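Local structure of glycoprotein E (Human herpesvirus 1, 2GIY) at residues V11-E16 with C148-N153; I21-G26 with R136-Q141; Q43-D48 with A101-T106. The protein forms a heterodimer with gI that binds the Fc part of host IgG and is required for cell-to-cell spread of the virus in epithelial cells. One frame throughout, in Å; residues are numbered along the deposited sequence.

Interaction 1. Residues V11-E16 with C148-N153; sequences VTVRME and CVVYVN
V11, V13 and M15 face C148, V150 and V152 across two strands that run antiparallel, their directions 173° apart. The strand axes come no closer than 9.0 Å. No hydrogen bond joins the two segments. They lie in different sheets, 11-16 paired with strand 34-39 and 148-152 within the six-stranded sheet, so this is face-to-face sheet packing. On each strand the alternate side chains point inward.

V11 meets V152 at one end, CG2 of V11 lying 4.1 Å from CG1 of V152. V13 uses both methyls. CG1 of V13 touches CG1 of V150 at 4.0 Å, and CG2 of V13 touches CG2 of V152 at 3.9 Å, so V13 spans two residues of the other strand.

M15 has the most surface covered by the other strand. Its chain runs out extended through CG and SD, then bends at the last torsion (chi3 -62°). The bend places CE among three groups. CE of M15 is 3.5 Å from CG2 of V150, tighter than usual carbon contact. CE of M15 also lies 3.4 Å from O of C148 and 3.9 Å from SG of C148.

I35 of strand 34-39 packs on V13, M15 and V150 and so joins the same layer. On the outer side, R14 makes a salt bridge to E67 of the second subunit.

The side-chain contacts are apolar, made by methyl groups and sulfur; the M15 methyl also approaches the backbone O of C148. They fill the space between the two sheets of an Ig V-type sandwich. With no hydrogen bond between the segments, cohesion here probably comes from dispersion and the exclusion of water.

Interaction 2. Residues I21-G26 with R136-Q141; sequences ILFSPG and RDASPQ
G26 N donates to O of A138 across the contact, at 2.7 Å and nearly straight (166°). The donor lies in the carbonyl plane. CA of P25 makes a CA-H...O contact with the same O of A138 at 3.3 Å. A138 O therefore meets two neighbouring residues of the other loop.

The side chain of A138 turns to F23. CB of A138 lies 3.6 Å from CE1 of F23 and approaches the ring obliquely. Further round, O of S139 sits at the ring edge, near the plane, 3.4 Å from CZ of F23. F23 holds CG between its backbone N and carbonyl carbon (chi1 73°), which swings the ring in against the second loop. OD1 of D137 lies 3.2 Å from CA of G26.

Outside this shell, F29 meets the F23 ring and also touches A138. A138 has a backbone bond with E27. S139 is held in its own loop: OG of S139 donates to OE1 of Q141 at 2.6 Å, and N of S139 bonds to H142.

The chemistry is mixed. One short backbone bond ties the two loops, and a small apolar cluster of F23, F29 and A138 joins them, with F23 and A138 buried while P25, P140 and D137 are exposed.

Interaction 3. Residues Q43-D48 with A101-T106; sequences QTYSMD and AGCSRT
Y45 and C103 form an antiparallel hydrogen-bonded pair, and the Y45 side chain then folds over C103. Y45 N donates to O of C103 at 2.9 Å, and C103 N returns a bond of equal length to O of Y45. The return bond is less straight at its hydrogen (137°).

From CB of Y45, chi1 of 66° brings CG back over the partner strand. CD1 of Y45 passes 3.5 Å from O of C103. CE1 nears N of S104, which lies oblique to the ring. CE2 and CZ of Y45 both close on CB of C103, CZ to 3.5 Å. CB of C103 stands over the ring centre, 3.6 Å from the centroid of the Y45 ring and only 12° off the normal, a CH-pi contact. SG of C103 lies 4.8 Å from the centroid of the Y45 ring, above the face at a distance, a sulfur-aromatic contact. At the tip, OH of Y45 is 2.7 Å from a water that also bonds weakly to O of S104.

A second water joins O of Q43 to N of R105. Beside the pair, CG2 of T44 packs on CA of G102. P109 and V152 also pack on the Y45 side chain.

C103 is disulfide-bonded to C112, next to strand 113-118. The arrangement is a cross-strand pair near the end of two neighbouring strands of an Ig V-type sheet, where an aromatic ring covers a half-cystine and the chain turns a corner at G102.

How the interactions relate
All three contacts lie in the C-terminal domain of the gE ectodomain. Their segments are concentric along the chain: 43-48 with 101-106 innermost, then 21-26 with 136-141, then 11-16 with 148-153. Each reaches the six-stranded sheet. Interactions 1 and 3 are neighbours, centres about 12 Å apart. They meet where strands 45-54 and 144-152 pair, with probable hydrogen bonds from Y151 N to D48 O and N153 N to S46 O. Interaction 2 sits on the opposite side of the chain's centre, about 28 and 36 Å from the centres of 1 and 3. Interaction 1 packs sheet on sheet, interaction 3 pairs strands within one sheet, and interaction 2 joins two loops, all in one Ig V-type domain.

Interaction 1. Residues V11-E16 with C148-N153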
ATOM      1  N   VAL A  11       1.990 -14.600   1.567  1.00 16.86           N
ATOM      2  CA  VAL A  11       1.110 -13.739   2.342  1.00 15.31           C
ATOM      3  C   VAL A  11       1.103 -12.321   1.788  1.00 16.04           C
ATOM      4  O   VAL A  11       2.130 -11.823   1.333  1.00 15.55           O
ATOM      5  CB  VAL A  11       1.564 -13.670   3.819  1.00 15.80           C
ATOM      6  CG1 VAL A  11       0.563 -12.860   4.641  1.00 14.27           C
ATOM      7  CG2 VAL A  11       1.720 -15.076   4.382  1.00 14.68           C
ATOM      8  N   THR A  12      -0.064 -11.684   1.819  1.00 15.14           N
ATOM      9  CA  THR A  12      -0.198 -10.308   1.364  1.00 16.28           C
ATOM     10  C   THR A  12      -0.557  -9.442   2.565  1.00 15.98           C
ATOM     11  O   THR A  12      -1.488  -9.754   3.301  1.00 16.70           O
ATOM     12  CB  THR A  12      -1.311 -10.154   0.307  1.00 18.40           C
ATOM     13  OG1 THR A  12      -0.905 -10.785  -0.911  1.00 18.73           O
ATOM     14  CG2 THR A  12      -1.595  -8.682   0.045  1.00 21.08           C
ATOM     15  N   VAL A  13       0.190  -8.363   2.767  1.00 14.77           N
ATOM     16  CA  VAL A  13      -0.085  -7.462   3.874  1.00 15.30           C
ATOM     17  C   VAL A  13      -0.371  -6.070   3.335  1.00 17.12           C
ATOM     18  O   VAL A  13       0.392  -5.539   2.525  1.00 16.57           O
ATOM     19  CB  VAL A  13       1.100  -7.380   4.856  1.00 14.29           C
ATOM     20  CG1 VAL A  13       0.745  -6.448   6.019  1.00 16.03           C
ATOM     21  CG2 VAL A  13       1.448  -8.770   5.376  1.00 15.92           C
ATOM     22  N   ARG A  14      -1.478  -5.488   3.781  1.00 17.25           N
ATOM     23  CA  ARG A  14      -1.874  -4.154   3.352  1.00 19.59           C
ATOM     24  C   ARG A  14      -1.952  -3.275   4.595  1.00 18.82           C
ATOM     25  O   ARG A  14      -2.513  -3.684   5.607  1.00 18.17           O
ATOM     26  CB  ARG A  14      -3.236  -4.208   2.651  1.00 22.42           C
ATOM     27  CG  ARG A  14      -3.592  -2.937   1.895  1.00 29.77           C
ATOM     28  CD  ARG A  14      -4.876  -3.074   1.075  1.00 32.03           C
ATOM     29  NE  ARG A  14      -6.087  -3.025   1.893  1.00 36.64           N
ATOM     30  CZ  ARG A  14      -6.583  -4.051   2.578  1.00 37.01           C
ATOM     31  NH1 ARG A  14      -5.978  -5.231   2.551  1.00 39.94           N
ATOM     32  NH2 ARG A  14      -7.687  -3.897   3.294  1.00 38.44           N
ATOM     33  N   MET A  15      -1.370  -2.080   4.520  1.00 17.91           N
ATOM     34  CA  MET A  15      -1.373  -1.151   5.645  1.00 17.85           C
ATOM     35  C   MET A  15      -1.941   0.208   5.248  1.00 18.84           C
ATOM     36  O   MET A  15      -1.705   0.693   4.141  1.00 18.04           O
ATOM     37  CB  MET A  15       0.048  -0.959   6.184  1.00 18.06           C
ATOM     38  CG  MET A  15       0.127  -0.064   7.413  1.00 18.25           C
ATOM     39  SD  MET A  15       1.827   0.337   7.889  1.00 19.64           S
ATOM     40  CE  MET A  15       2.463  -1.295   8.248  1.00 15.05           C
ATOM     41  N   GLU A  16      -2.683   0.817   6.165  1.00 18.43           N
ATOM     42  CA  GLU A  16      -3.286   2.125   5.932  1.00 20.43           C
ATOM     43  C   GLU A  16      -3.165   2.985   7.182  1.00 20.06           C
ATOM     44  O   GLU A  16      -3.395   2.514   8.293  1.00 19.07           O
ATOM     45  CB  GLU A  16      -4.768   1.970   5.575  1.00 24.16           C
ATOM     46  CG  GLU A  16      -5.043   1.422   4.183  1.00 30.68           C
ATOM     47  CD  GLU A  16      -4.966   2.493   3.112  1.00 35.51           C
ATOM     48  OE1 GLU A  16      -5.728   3.479   3.204  1.00 38.26           O
ATOM     49  OE2 GLU A  16      -4.147   2.353   2.177  1.00 39.40           O
ATOM     50  N   CYS A 148       6.061   2.169  10.820  1.00 10.20           N
ATOM     51  CA  CYS A 148       5.494   0.903  11.244  1.00 11.72           C
ATOM     52  C   CYS A 148       5.843  -0.044  10.107  1.00 11.82           C
ATOM     53  O   CYS A 148       5.461   0.192   8.960  1.00 11.46           O
ATOM     54  CB  CYS A 148       3.977   1.008  11.410  1.00 11.31           C
ATOM     55  SG  CYS A 148       3.232  -0.542  11.996  1.00 15.03           S
ATOM     56  N   VAL A 149       6.595  -1.097  10.420  1.00 11.31           N
ATOM     57  CA  VAL A 149       7.017  -2.057   9.412  1.00 11.16           C
ATOM     58  C   VAL A 149       6.519  -3.460   9.736  1.00 11.05           C
ATOM     59  O   VAL A 149       6.664  -3.936  10.860  1.00 12.50           O
ATOM     60  CB  VAL A 149       8.560  -2.105   9.307  1.00 11.18           C
ATOM     61  CG1 VAL A 149       8.977  -3.013   8.160  1.00 13.14           C
ATOM     62  CG2 VAL A 149       9.113  -0.693   9.114  1.00 13.80           C
ATOM     63  N   VAL A 150       5.936  -4.123   8.747  1.00 10.52           N
ATOM     64  CA  VAL A 150       5.443  -5.469   8.970  1.00  9.60           C
ATOM     65  C   VAL A 150       6.277  -6.514   8.252  1.00 10.99           C
ATOM     66  O   VAL A 150       6.386  -6.504   7.023  1.00 11.42           O
ATOM     67  CB  VAL A 150       3.980  -5.619   8.519  1.00  9.36           C
ATOM     68  CG1 VAL A 150       3.473  -7.022   8.859  1.00  8.67           C
ATOM     69  CG2 VAL A 150       3.114  -4.564   9.203  1.00 12.60           C
ATOM     70  N   TYR A 151       6.866  -7.416   9.030  1.00 10.90           N
ATOM     71  CA  TYR A 151       7.661  -8.497   8.474  1.00 11.56           C
ATOM     72  C   TYR A 151       6.863  -9.787   8.487  1.00 11.97           C
ATOM     73  O   TYR A 151       6.040 -10.013   9.373  1.00 11.28           O
ATOM     74  CB  TYR A 151       8.928  -8.758   9.294  1.00 13.21           C
ATOM     75  CG  TYR A 151       9.955  -7.657   9.279  1.00 13.51           C
ATOM     76  CD1 TYR A 151       9.799  -6.523  10.073  1.00 14.52           C
ATOM     77  CD2 TYR A 151      11.092  -7.754   8.478  1.00 14.59           C
ATOM     78  CE1 TYR A 151      10.756  -5.506  10.073  1.00 15.89           C
ATOM     79  CE2 TYR A 151      12.055  -6.744   8.469  1.00 17.35           C
ATOM     80  CZ  TYR A 151      11.881  -5.626   9.268  1.00 16.96           C
ATOM     81  OH  TYR A 151      12.834  -4.631   9.275  1.00 17.94           O
ATOM     82  N   VAL A 152       7.108 -10.617   7.482  1.00 11.77           N
ATOM     83  CA  VAL A 152       6.505 -11.939   7.387  1.00 12.09           C
ATOM     84  C   VAL A 152       7.713 -12.797   7.029  1.00 13.35           C
ATOM     85  O   VAL A 152       8.356 -12.569   6.004  1.00 13.85           O
ATOM     86  CB  VAL A 152       5.456 -12.039   6.274  1.00 11.97           C
ATOM     87  CG1 VAL A 152       5.087 -13.506   6.053  1.00 14.96           C
ATOM     88  CG2 VAL A 152       4.214 -11.233   6.653  1.00 12.94           C
ATOM     89  N   ASN A 153       8.033 -13.759   7.886  1.00 14.57           N
ATOM     90  CA  ASN A 153       9.191 -14.622   7.670  1.00 17.18           C
ATOM     91  C   ASN A 153      10.453 -13.785   7.485  1.00 17.31           C
ATOM     92  O   ASN A 153      11.268 -14.046   6.600  1.00 18.71           O
ATOM     93  CB  ASN A 153       8.982 -15.531   6.457  1.00 18.77           C
ATOM     94  CG  ASN A 153       7.871 -16.535   6.675  1.00 20.17           C
ATOM     95  OD1 ASN A 153       7.655 -17.003   7.799  1.00 19.65           O
ATOM     96  ND2 ASN A 153       7.169 -16.884   5.607  1.00 18.75           N
TER

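Interaction 2. Residues I21-G26 with R136-Q141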
ATOM      1  N   ILE A  21       0.224  13.063  12.566  1.00 13.09           N
ATOM      2  CA  ILE A  21      -0.620  13.293  13.725  1.00 13.13           C
ATOM      3  C   ILE A  21      -0.022  14.491  14.447  1.00 14.40           C
ATOM      4  O   ILE A  21       1.083  14.411  14.981  1.00 14.46           O
ATOM      5  CB  ILE A  21      -0.621  12.105  14.713  1.00 13.19           C
ATOM      6  CG1 ILE A  21      -1.208  10.862  14.047  1.00 12.87           C
ATOM      7  CG2 ILE A  21      -1.440  12.464  15.950  1.00 16.59           C
ATOM      8  CD1 ILE A  21      -1.144   9.616  14.922  1.00 15.31           C
ATOM      9  N   LEU A  22      -0.741  15.605  14.444  1.00 14.16           N
ATOM     10  CA  LEU A  22      -0.267  16.798  15.131  1.00 15.74           C
ATOM     11  C   LEU A  22      -0.919  16.802  16.503  1.00 16.55           C
ATOM     12  O   LEU A  22      -2.133  16.614  16.620  1.00 17.56           O
ATOM     13  CB  LEU A  22      -0.659  18.061  14.355  1.00 19.35           C
ATOM     14  CG  LEU A  22       0.200  18.476  13.153  1.00 20.78           C
ATOM     15  CD1 LEU A  22       1.565  18.940  13.646  1.00 20.91           C
ATOM     16  CD2 LEU A  22       0.351  17.314  12.178  1.00 23.49           C
ATOM     17  N   PHE A  23      -0.117  16.992  17.544  1.00 12.64           N
ATOM     18  CA  PHE A  23      -0.650  17.016  18.897  1.00 13.01           C
ATOM     19  C   PHE A  23      -0.149  18.222  19.682  1.00 14.23           C
ATOM     20  O   PHE A  23       0.886  18.802  19.358  1.00 14.57           O
ATOM     21  CB  PHE A  23      -0.275  15.725  19.639  1.00 12.45           C
ATOM     22  CG  PHE A  23       1.177  15.643  20.046  1.00 13.33           C
ATOM     23  CD1 PHE A  23       1.625  16.256  21.217  1.00 14.01           C
ATOM     24  CD2 PHE A  23       2.091  14.946  19.264  1.00 13.29           C
ATOM     25  CE1 PHE A  23       2.966  16.175  21.608  1.00 12.62           C
ATOM     26  CE2 PHE A  23       3.436  14.857  19.642  1.00 13.35           C
ATOM     27  CZ  PHE A  23       3.873  15.474  20.820  1.00 11.85           C
ATOM     28  N   SER A  24      -0.901  18.593  20.711  1.00 15.16           N
ATOM     29  CA  SER A  24      -0.523  19.699  21.582  1.00 17.10           C
ATOM     30  C   SER A  24      -0.117  19.047  22.897  1.00 16.97           C
ATOM     31  O   SER A  24      -0.719  18.056  23.313  1.00 17.18           O
ATOM     32  CB  SER A  24      -1.706  20.648  21.801  1.00 18.57           C
ATOM     33  OG  SER A  24      -2.065  21.294  20.592  1.00 23.90           O
ATOM     34  N   PRO A  25       0.921  19.578  23.560  1.00 16.07           N
ATOM     35  CA  PRO A  25       1.392  19.020  24.832  1.00 15.73           C
ATOM     36  C   PRO A  25       0.284  18.805  25.865  1.00 17.60           C
ATOM     37  O   PRO A  25      -0.537  19.696  26.109  1.00 16.21           O
ATOM     38  CB  PRO A  25       2.418  20.048  25.299  1.00 16.97           C
ATOM     39  CG  PRO A  25       2.970  20.570  24.010  1.00 16.48           C
ATOM     40  CD  PRO A  25       1.724  20.751  23.173  1.00 17.10           C
ATOM     41  N   GLY A  26       0.270  17.620  26.466  1.00 16.43           N
ATOM     42  CA  GLY A  26      -0.738  17.311  27.464  1.00 18.36           C
ATOM     43  C   GLY A  26      -1.874  16.451  26.945  1.00 19.17           C
ATOM     44  O   GLY A  26      -2.636  15.883  27.730  1.00 20.78           O
ATOM     45  N   ARG A 136       0.226   9.166  26.283  1.00 15.57           N
ATOM     46  CA  ARG A 136      -0.490   9.780  27.400  1.00 18.07           C
ATOM     47  C   ARG A 136       0.259  11.029  27.852  1.00 17.41           C
ATOM     48  O   ARG A 136       1.481  11.002  27.993  1.00 18.42           O
ATOM     49  CB  ARG A 136      -0.596   8.798  28.577  1.00 17.52           C
ATOM     50  CG  ARG A 136      -1.597   7.655  28.395  1.00 21.29           C
ATOM     51  CD  ARG A 136      -1.198   6.688  27.285  1.00 21.88           C
ATOM     52  NE  ARG A 136      -2.174   5.603  27.145  1.00 24.88           N
ATOM     53  CZ  ARG A 136      -2.302   4.591  27.998  1.00 24.59           C
ATOM     54  NH1 ARG A 136      -1.511   4.509  29.061  1.00 24.18           N
ATOM     55  NH2 ARG A 136      -3.233   3.664  27.799  1.00 24.54           N
ATOM     56  N   ASP A 137      -0.477  12.112  28.082  1.00 17.81           N
ATOM     57  CA  ASP A 137       0.118  13.378  28.501  1.00 19.44           C
ATOM     58  C   ASP A 137       1.319  13.676  27.604  1.00 19.40           C
ATOM     59  O   ASP A 137       2.409  14.000  28.079  1.00 19.92           O
ATOM     60  CB  ASP A 137       0.549  13.297  29.970  1.00 19.87           C
ATOM     61  CG  ASP A 137       0.852  14.661  30.567  1.00 21.15           C
ATOM     62  OD1 ASP A 137       0.366  15.671  30.019  1.00 20.77           O
ATOM     63  OD2 ASP A 137       1.562  14.722  31.591  1.00 20.97           O
ATOM     64  N   ALA A 138       1.090  13.556  26.300  1.00 19.31           N
ATOM     65  CA  ALA A 138       2.115  13.774  25.284  1.00 17.71           C
ATOM     66  C   ALA A 138       2.914  15.053  25.508  1.00 17.99           C
ATOM     67  O   ALA A 138       2.370  16.078  25.917  1.00 17.96           O
ATOM     68  CB  ALA A 138       1.469  13.798  23.900  1.00 17.61           C
ATOM     69  N   SER A 139       4.215  14.982  25.247  1.00 17.09           N
ATOM     70  CA  SER A 139       5.083  16.142  25.408  1.00 17.09           C
ATOM     71  C   SER A 139       6.003  16.228  24.197  1.00 14.76           C
ATOM     72  O   SER A 139       6.054  15.310  23.382  1.00 13.56           O
ATOM     73  CB  SER A 139       5.912  16.028  26.696  1.00 19.55           C
ATOM     74  OG  SER A 139       7.018  15.152  26.529  1.00 20.94           O
ATOM     75  N   PRO A 140       6.731  17.343  24.053  1.00 14.52           N
ATOM     76  CA  PRO A 140       7.637  17.496  22.911  1.00 13.22           C
ATOM     77  C   PRO A 140       8.644  16.354  22.746  1.00 12.51           C
ATOM     78  O   PRO A 140       9.154  16.130  21.648  1.00 12.55           O
ATOM     79  CB  PRO A 140       8.313  18.836  23.191  1.00 14.18           C
ATOM     80  CG  PRO A 140       7.224  19.609  23.873  1.00 15.51           C
ATOM     81  CD  PRO A 140       6.662  18.590  24.839  1.00 14.29           C
ATOM     82  N   GLN A 141       8.915  15.625  23.830  1.00 12.01           N
ATOM     83  CA  GLN A 141       9.870  14.514  23.786  1.00 14.18           C
ATOM     84  C   GLN A 141       9.386  13.396  22.854  1.00 13.79           C
ATOM     85  O   GLN A 141      10.185  12.600  22.358  1.00 13.27           O
ATOM     86  CB  GLN A 141      10.072  13.930  25.194  1.00 17.07           C
ATOM     87  CG  GLN A 141       9.016  12.882  25.569  1.00 24.99           C
ATOM     88  CD  GLN A 141       8.929  12.600  27.057  1.00 30.06           C
ATOM     89  OE1 GLN A 141       8.442  13.425  27.831  1.00 32.66           O
ATOM     90  NE2 GLN A 141       9.398  11.425  27.466  1.00 33.93           N
TER

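Interaction 3. Residues Q43-D48 with A101-T106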
ATOM      1  N   GLN A  43       0.678 -22.522   4.219  1.00 20.95           N
ATOM      2  CA  GLN A  43       2.016 -22.564   4.791  1.00 21.72           C
ATOM      3  C   GLN A  43       2.036 -21.784   6.102  1.00 19.81           C
ATOM      4  O   GLN A  43       1.313 -20.798   6.262  1.00 19.72           O
ATOM      5  CB  GLN A  43       3.033 -21.966   3.814  1.00 23.95           C
ATOM      6  CG  GLN A  43       3.181 -22.763   2.523  1.00 25.47           C
ATOM      7  CD  GLN A  43       3.684 -24.172   2.771  1.00 26.91           C
ATOM      8  OE1 GLN A  43       4.840 -24.372   3.142  1.00 29.76           O
ATOM      9  NE2 GLN A  43       2.816 -25.157   2.573  1.00 29.17           N
ATOM     10  N   THR A  44       2.861 -22.234   7.040  1.00 17.85           N
ATOM     11  CA  THR A  44       2.982 -21.571   8.333  1.00 16.39           C
ATOM     12  C   THR A  44       3.965 -20.412   8.199  1.00 16.81           C
ATOM     13  O   THR A  44       4.974 -20.525   7.503  1.00 17.40           O
ATOM     14  CB  THR A  44       3.509 -22.545   9.406  1.00 16.42           C
ATOM     15  OG1 THR A  44       2.647 -23.686   9.476  1.00 17.76           O
ATOM     16  CG2 THR A  44       3.550 -21.870  10.770  1.00 15.30           C
ATOM     17  N   TYR A  45       3.675 -19.298   8.859  1.00 15.12           N
ATOM     18  CA  TYR A  45       4.568 -18.152   8.790  1.00 14.36           C
ATOM     19  C   TYR A  45       4.673 -17.430  10.122  1.00 14.33           C
ATOM     20  O   TYR A  45       3.864 -17.641  11.029  1.00 13.12           O
ATOM     21  CB  TYR A  45       4.101 -17.161   7.710  1.00 11.56           C
ATOM     22  CG  TYR A  45       2.769 -16.478   7.977  1.00 11.55           C
ATOM     23  CD1 TYR A  45       1.560 -17.098   7.649  1.00 10.66           C
ATOM     24  CD2 TYR A  45       2.720 -15.198   8.536  1.00 10.11           C
ATOM     25  CE1 TYR A  45       0.333 -16.457   7.867  1.00 10.48           C
ATOM     26  CE2 TYR A  45       1.500 -14.550   8.761  1.00 11.60           C
ATOM     27  CZ  TYR A  45       0.314 -15.185   8.425  1.00 12.29           C
ATOM     28  OH  TYR A  45      -0.888 -14.547   8.653  1.00 13.71           O
ATOM     29  N   SER A  46       5.693 -16.586  10.237  1.00 14.14           N
ATOM     30  CA  SER A  46       5.887 -15.784  11.435  1.00 14.05           C
ATOM     31  C   SER A  46       5.632 -14.349  10.994  1.00 13.46           C
ATOM     32  O   SER A  46       5.718 -14.037   9.807  1.00 14.07           O
ATOM     33  CB  SER A  46       7.318 -15.918  11.958  1.00 16.59           C
ATOM     34  OG  SER A  46       8.244 -15.336  11.056  1.00 17.00           O
ATOM     35  N   MET A  47       5.293 -13.479  11.935  1.00 13.79           N
ATOM     36  CA  MET A  47       5.049 -12.084  11.593  1.00 12.88           C
ATOM     37  C   MET A  47       5.547 -11.188  12.707  1.00 12.38           C
ATOM     38  O   MET A  47       5.495 -11.558  13.881  1.00 10.95           O
ATOM     39  CB  MET A  47       3.551 -11.835  11.357  1.00 11.74           C
ATOM     40  CG  MET A  47       3.222 -10.410  10.924  1.00 14.06           C
ATOM     41  SD  MET A  47       1.491 -10.169  10.460  1.00 15.66           S
ATOM     42  CE  MET A  47       0.755  -9.836  12.065  1.00 16.23           C
ATOM     43  N   ASP A  48       6.054 -10.018  12.331  1.00 12.20           N
ATOM     44  CA  ASP A  48       6.535  -9.047  13.300  1.00 11.47           C
ATOM     45  C   ASP A  48       6.052  -7.659  12.896  1.00 12.32           C
ATOM     46  O   ASP A  48       6.261  -7.230  11.762  1.00 13.64           O
ATOM     47  CB  ASP A  48       8.066  -9.045  13.358  1.00 12.48           C
ATOM     48  CG  ASP A  48       8.640 -10.383  13.765  1.00 15.64           C
ATOM     49  OD1 ASP A  48       8.503 -10.752  14.949  1.00 17.18           O
ATOM     50  OD2 ASP A  48       9.228 -11.064  12.898  1.00 16.95           O
ATOM     51  N   ALA A 101       3.741 -16.072  15.965  1.00 11.78           N
ATOM     52  CA  ALA A 101       4.400 -17.294  15.529  1.00 12.20           C
ATOM     53  C   ALA A 101       3.393 -18.406  15.286  1.00 12.01           C
ATOM     54  O   ALA A 101       2.347 -18.461  15.940  1.00 11.84           O
ATOM     55  CB  ALA A 101       5.428 -17.725  16.565  1.00 14.35           C
ATOM     56  N   GLY A 102       3.718 -19.287  14.343  1.00 11.97           N
ATOM     57  CA  GLY A 102       2.835 -20.394  14.013  1.00 11.84           C
ATOM     58  C   GLY A 102       1.569 -19.916  13.326  1.00 11.26           C
ATOM     59  O   GLY A 102       0.519 -20.546  13.431  1.00 13.12           O
ATOM     60  N   CYS A 103       1.667 -18.796  12.619  1.00 10.11           N
ATOM     61  CA  CYS A 103       0.517 -18.231  11.921  1.00  9.93           C
ATOM     62  C   CYS A 103       0.198 -18.995  10.645  1.00 11.32           C
ATOM     63  O   CYS A 103       1.071 -19.617  10.046  1.00 12.04           O
ATOM     64  CB  CYS A 103       0.786 -16.769  11.556  1.00 12.47           C
ATOM     65  SG  CYS A 103       1.268 -15.709  12.952  1.00 15.83           S
ATOM     66  N   SER A 104      -1.061 -18.938  10.230  1.00 13.57           N
ATOM     67  CA  SER A 104      -1.488 -19.591   8.999  1.00 16.11           C
ATOM     68  C   SER A 104      -2.877 -19.103   8.629  1.00 17.36           C
ATOM     69  O   SER A 104      -3.519 -18.372   9.392  1.00 15.19           O
ATOM     70  CB  SER A 104      -1.507 -21.114   9.163  1.00 15.60           C
ATOM     71  OG  SER A 104      -2.536 -21.512  10.049  1.00 18.39           O
ATOM     72  N   ARG A 105      -3.335 -19.509   7.451  1.00 20.34           N
ATOM     73  CA  ARG A 105      -4.652 -19.126   6.970  1.00 23.47           C
ATOM     74  C   ARG A 105      -5.723 -19.486   7.989  1.00 24.57           C
ATOM     75  O   ARG A 105      -6.667 -18.720   8.199  1.00 25.62           O
ATOM     76  CB  ARG A 105      -4.943 -19.822   5.638  1.00 25.16           C
ATOM     77  CG  ARG A 105      -6.393 -19.731   5.188  1.00 32.56           C
ATOM     78  CD  ARG A 105      -6.629 -20.518   3.905  1.00 35.02           C
ATOM     79  NE  ARG A 105      -6.207 -19.783   2.716  1.00 38.73           N
ATOM     80  CZ  ARG A 105      -6.831 -18.708   2.243  1.00 40.19           C
ATOM     81  NH1 ARG A 105      -7.908 -18.240   2.860  1.00 42.37           N
ATOM     82  NH2 ARG A 105      -6.386 -18.105   1.148  1.00 40.24           N
ATOM     83  N   THR A 106      -5.570 -20.643   8.631  1.00 24.73           N
ATOM     84  CA  THR A 106      -6.543 -21.106   9.617  1.00 25.19           C
ATOM     85  C   THR A 106      -6.217 -20.725  11.067  1.00 23.44           C
ATOM     86  O   THR A 106      -7.041 -20.923  11.961  1.00 23.35           O
ATOM     87  CB  THR A 106      -6.749 -22.635   9.518  1.00 25.97           C
ATOM     88  OG1 THR A 106      -5.513 -23.312   9.763  1.00 27.75           O
ATOM     89  CG2 THR A 106      -7.255 -23.006   8.133  1.00 28.70           C
TER
HETATM   90  O   HOH W   1      -1.178 -20.172   5.668  1.00 21.67           O
HETATM   91  O   HOH W   2      -3.153 -15.814   8.062  1.00 14.41           O